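Local coordinates for protein alkaline phosphatase (PDB 2W5V) that probably hydrolyses phosphate monoesters as a zinc- and magnesium-dependent alkaline phosphatase of a cold-adapted Antarctic bacterium, at residues D301-G305 against G336-I342. The protein carries 1 engineered substitution. Sequence-based numbering, arbitrary orientation.
With ZN (zinc ion), chain H; ZN (zinc ion), chain G.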
ATOM      1  N   ASP B 301       6.905   6.013   8.920  1.00 16.82           N
ATOM      2  CA  ASP B 301       7.954   6.889   8.414  1.00 13.69           C
ATOM      3  C   ASP B 301       8.664   6.280   7.205  1.00 14.19           C
ATOM      4  O   ASP B 301       9.173   7.007   6.363  1.00 17.63           O
ATOM      5  CB  ASP B 301       8.938   7.295   9.536  1.00 16.27           C
ATOM      6  CG  ASP B 301       9.583   6.099  10.236  1.00 18.85           C
ATOM      7  OD1 ASP B 301       9.042   4.975  10.131  1.00 17.34           O
ATOM      8  OD2 ASP B 301      10.639   6.293  10.897  1.00 15.42           O
ATOM      9  N   HIS B 302       8.659   4.946   7.121  1.00 12.52           N
ATOM     10  CA  HIS B 302       9.304   4.181   6.051  1.00 17.72           C
ATOM     11  C   HIS B 302       9.062   2.695   6.344  1.00 15.91           C
ATOM     12  O   HIS B 302       8.468   2.354   7.370  1.00 17.39           O
ATOM     13  CB  HIS B 302      10.805   4.438   6.056  1.00 14.93           C
ATOM     14  CG  HIS B 302      11.435   4.130   7.377  1.00 14.22           C
ATOM     15  ND1 HIS B 302      11.754   2.847   7.763  1.00 15.20           N
ATOM     16  CD2 HIS B 302      11.728   4.929   8.427  1.00 15.59           C
ATOM     17  CE1 HIS B 302      12.248   2.872   8.990  1.00 17.70           C
ATOM     18  NE2 HIS B 302      12.246   4.125   9.412  1.00 15.51           N
ATOM     19  N   GLU B 303       9.524   1.816   5.452  1.00 12.22           N
ATOM     20  CA  GLU B 303       9.424   0.369   5.659  1.00 12.35           C
ATOM     21  C   GLU B 303      10.784  -0.126   6.126  1.00 18.00           C
ATOM     22  O   GLU B 303      11.803   0.517   5.841  1.00 17.08           O
ATOM     23  CB  GLU B 303       9.065  -0.334   4.337  1.00 10.78           C
ATOM     24  CG  GLU B 303       8.724  -1.823   4.472  1.00 14.98           C
ATOM     25  CD  GLU B 303       9.922  -2.793   4.360  1.00 25.42           C
ATOM     26  OE1 GLU B 303      11.060  -2.378   4.015  1.00 26.56           O
ATOM     27  OE2 GLU B 303       9.706  -4.000   4.626  1.00 25.05           O
ATOM     28  N   THR B 304      10.836  -1.259   6.824  1.00 15.95           N
ATOM     29  CA  THR B 304      12.159  -1.828   7.110  1.00 20.58           C
ATOM     30  C   THR B 304      12.217  -3.341   7.003  1.00 19.31           C
ATOM     31  O   THR B 304      11.291  -4.040   7.408  1.00 22.55           O
ATOM     32  CB  THR B 304      12.757  -1.384   8.465  1.00 25.66           C
ATOM     33  OG1 THR B 304      12.580  -2.404   9.448  1.00 41.23           O
ATOM     34  CG2 THR B 304      12.157  -0.105   8.930  1.00 13.20           C
ATOM     35  N   GLY B 305      13.307  -3.829   6.421  1.00 18.42           N
ATOM     36  CA  GLY B 305      13.570  -5.257   6.360  1.00 13.29           C
ATOM     37  C   GLY B 305      13.100  -5.972   5.103  1.00 18.06           C
ATOM     38  O   GLY B 305      13.493  -7.110   4.855  1.00 17.17           O
ATOM     39  N   GLY B 336      18.036  -3.215   6.662  1.00 17.84           N
ATOM     40  CA  GLY B 336      17.844  -1.776   6.761  1.00 16.42           C
ATOM     41  C   GLY B 336      16.493  -1.294   6.265  1.00 18.94           C
ATOM     42  O   GLY B 336      15.598  -2.096   6.007  1.00 20.62           O
ATOM     43  N   HIS B 337      16.346   0.021   6.141  1.00 14.77           N
ATOM     44  CA  HIS B 337      15.112   0.615   5.628  1.00 16.81           C
ATOM     45  C   HIS B 337      14.945   0.416   4.130  1.00 15.23           C
ATOM     46  O   HIS B 337      15.893   0.059   3.437  1.00 17.24           O
ATOM     47  CB  HIS B 337      15.080   2.113   5.920  1.00 15.20           C
ATOM     48  CG  HIS B 337      15.185   2.439   7.374  1.00 15.06           C
ATOM     49  ND1 HIS B 337      15.297   3.731   7.839  1.00 16.27           N
ATOM     50  CD2 HIS B 337      15.211   1.639   8.462  1.00 20.75           C
ATOM     51  CE1 HIS B 337      15.377   3.715   9.158  1.00 23.33           C
ATOM     52  NE2 HIS B 337      15.321   2.457   9.560  1.00 25.77           N
ATOM     53  N   SER B 338      13.732   0.665   3.630  1.00 14.72           N
ATOM     54  CA  SER B 338      13.501   0.622   2.193  1.00 12.47           C
ATOM     55  C   SER B 338      12.641   1.812   1.778  1.00 17.44           C
ATOM     56  O   SER B 338      11.976   2.420   2.615  1.00 16.35           O
ATOM     57  CB  SER B 338      12.843  -0.696   1.776  1.00 14.73           C
ATOM     58  OG  SER B 338      11.461  -0.678   2.071  1.00 20.89           O
ATOM     59  N   ALA B 339      12.660   2.127   0.484  1.00 15.13           N
ATOM     60  CA  ALA B 339      12.065   3.355  -0.025  1.00 14.76           C
ATOM     61  C   ALA B 339      10.663   3.190  -0.630  1.00 19.14           C
ATOM     62  O   ALA B 339      10.219   4.057  -1.384  1.00 12.92           O
ATOM     63  CB  ALA B 339      13.010   4.021  -1.039  1.00 14.83           C
ATOM     64  N   THR B 340       9.954   2.113  -0.302  1.00 15.67           N
ATOM     65  CA  THR B 340       8.574   1.973  -0.798  1.00 12.97           C
ATOM     66  C   THR B 340       7.689   3.118  -0.325  1.00 14.43           C
ATOM     67  O   THR B 340       7.905   3.685   0.745  1.00 16.14           O
ATOM     68  CB  THR B 340       7.915   0.649  -0.352  1.00 15.84           C
ATOM     69  OG1 THR B 340       6.547   0.623  -0.806  1.00 17.54           O
ATOM     70  CG2 THR B 340       7.949   0.533   1.162  1.00 17.48           C
ATOM     71  N   LEU B 341       6.689   3.459  -1.135  1.00 13.80           N
ATOM     72  CA  LEU B 341       5.647   4.365  -0.682  1.00 12.20           C
ATOM     73  C   LEU B 341       4.940   3.716   0.508  1.00 18.54           C
ATOM     74  O   LEU B 341       4.910   2.487   0.641  1.00 13.76           O
ATOM     75  CB  LEU B 341       4.626   4.636  -1.794  1.00 14.72           C
ATOM     76  CG  LEU B 341       5.093   5.310  -3.087  1.00 23.17           C
ATOM     77  CD1 LEU B 341       3.908   5.518  -4.044  1.00 28.23           C
ATOM     78  CD2 LEU B 341       5.744   6.618  -2.799  1.00 26.45           C
ATOM     79  N   ILE B 342       4.368   4.551   1.365  1.00 14.12           N
ATOM     80  CA  ILE B 342       3.782   4.114   2.629  1.00 14.23           C
ATOM     81  C   ILE B 342       2.314   4.536   2.718  1.00 13.47           C
ATOM     82  O   ILE B 342       1.982   5.677   2.436  1.00 14.28           O
ATOM     83  CB  ILE B 342       4.568   4.759   3.801  1.00 14.07           C
ATOM     84  CG1 ILE B 342       5.993   4.179   3.876  1.00 15.79           C
ATOM     85  CG2 ILE B 342       3.800   4.656   5.121  1.00 12.02           C
ATOM     86  CD1 ILE B 342       6.043   2.690   4.217  1.00 18.11           C
TER
HETATM   87 ZN    ZN H1377      11.875   4.768  11.359  1.00 19.01          ZN
HETATM   88 ZN    ZN G1376      15.324   1.780  11.572  0.90 24.13          ZN
HETATM   89  O   HOH W   1       9.681   3.948   2.780  1.00 17.33           O
HETATM   90  O   HOH W   2      17.048   2.775  13.210  1.00 38.92           O
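Glu-303 O is gripped from opposite faces of its carbonyl plane: Ser-338 N donates at 2.9 Å, and the ring nitrogen ND1 of His-302 at 3.0 Å. The first bond joins two short antiparallel strands. The second, nearly straight at 166°, fixes the rotation of the His-302 ring, whose NE2 binds one zinc with Asp-301 OD2 and Asp-43. Histidine suits this place because one nitrogen can donate while the other ligates metal. With CG set between the backbone N and the carbonyl carbon (chi1 56°), the ring stacks face to face with that of His-337, slightly tilted (21°), His-337 ND1 over its centre. His-337 repeats the division of labour: NE2 joins Asp-259 and His-263 on the other zinc of this two-zinc active site, and ND1 is hydrogen-bonded to Thr-82 O. Thr-304 sets a methyl, CG2, beside His-337 CD2, 3.5 Å away.

On the other sheet face Ser-338, a small hydroxyl donor, gives OG to Glu-303 OE1 at 2.6 Å, on the anti side but well out of the carboxylate plane. Gly-306 N also donates to OE1, and Gln-49 NE2 to OE2. Gly-305, whose positive phi suits glycine, donates its N to Gly-336 O. A water donates to Ser-338 O and Thr-340 O, while branched, apolar Ile-342 lays CD1 on the His-302 backbone.

Strand 303-304 comes just after 294-299, and 337-338 leads into 342-347, antiparallel neighbours in the large mixed sheet; Ile-342 shares backbone hydrogen bonding with Ile-72 of strand 68-73, and Tyr-325 OH of the second subunit is hydrogen-bonded to His-337 N.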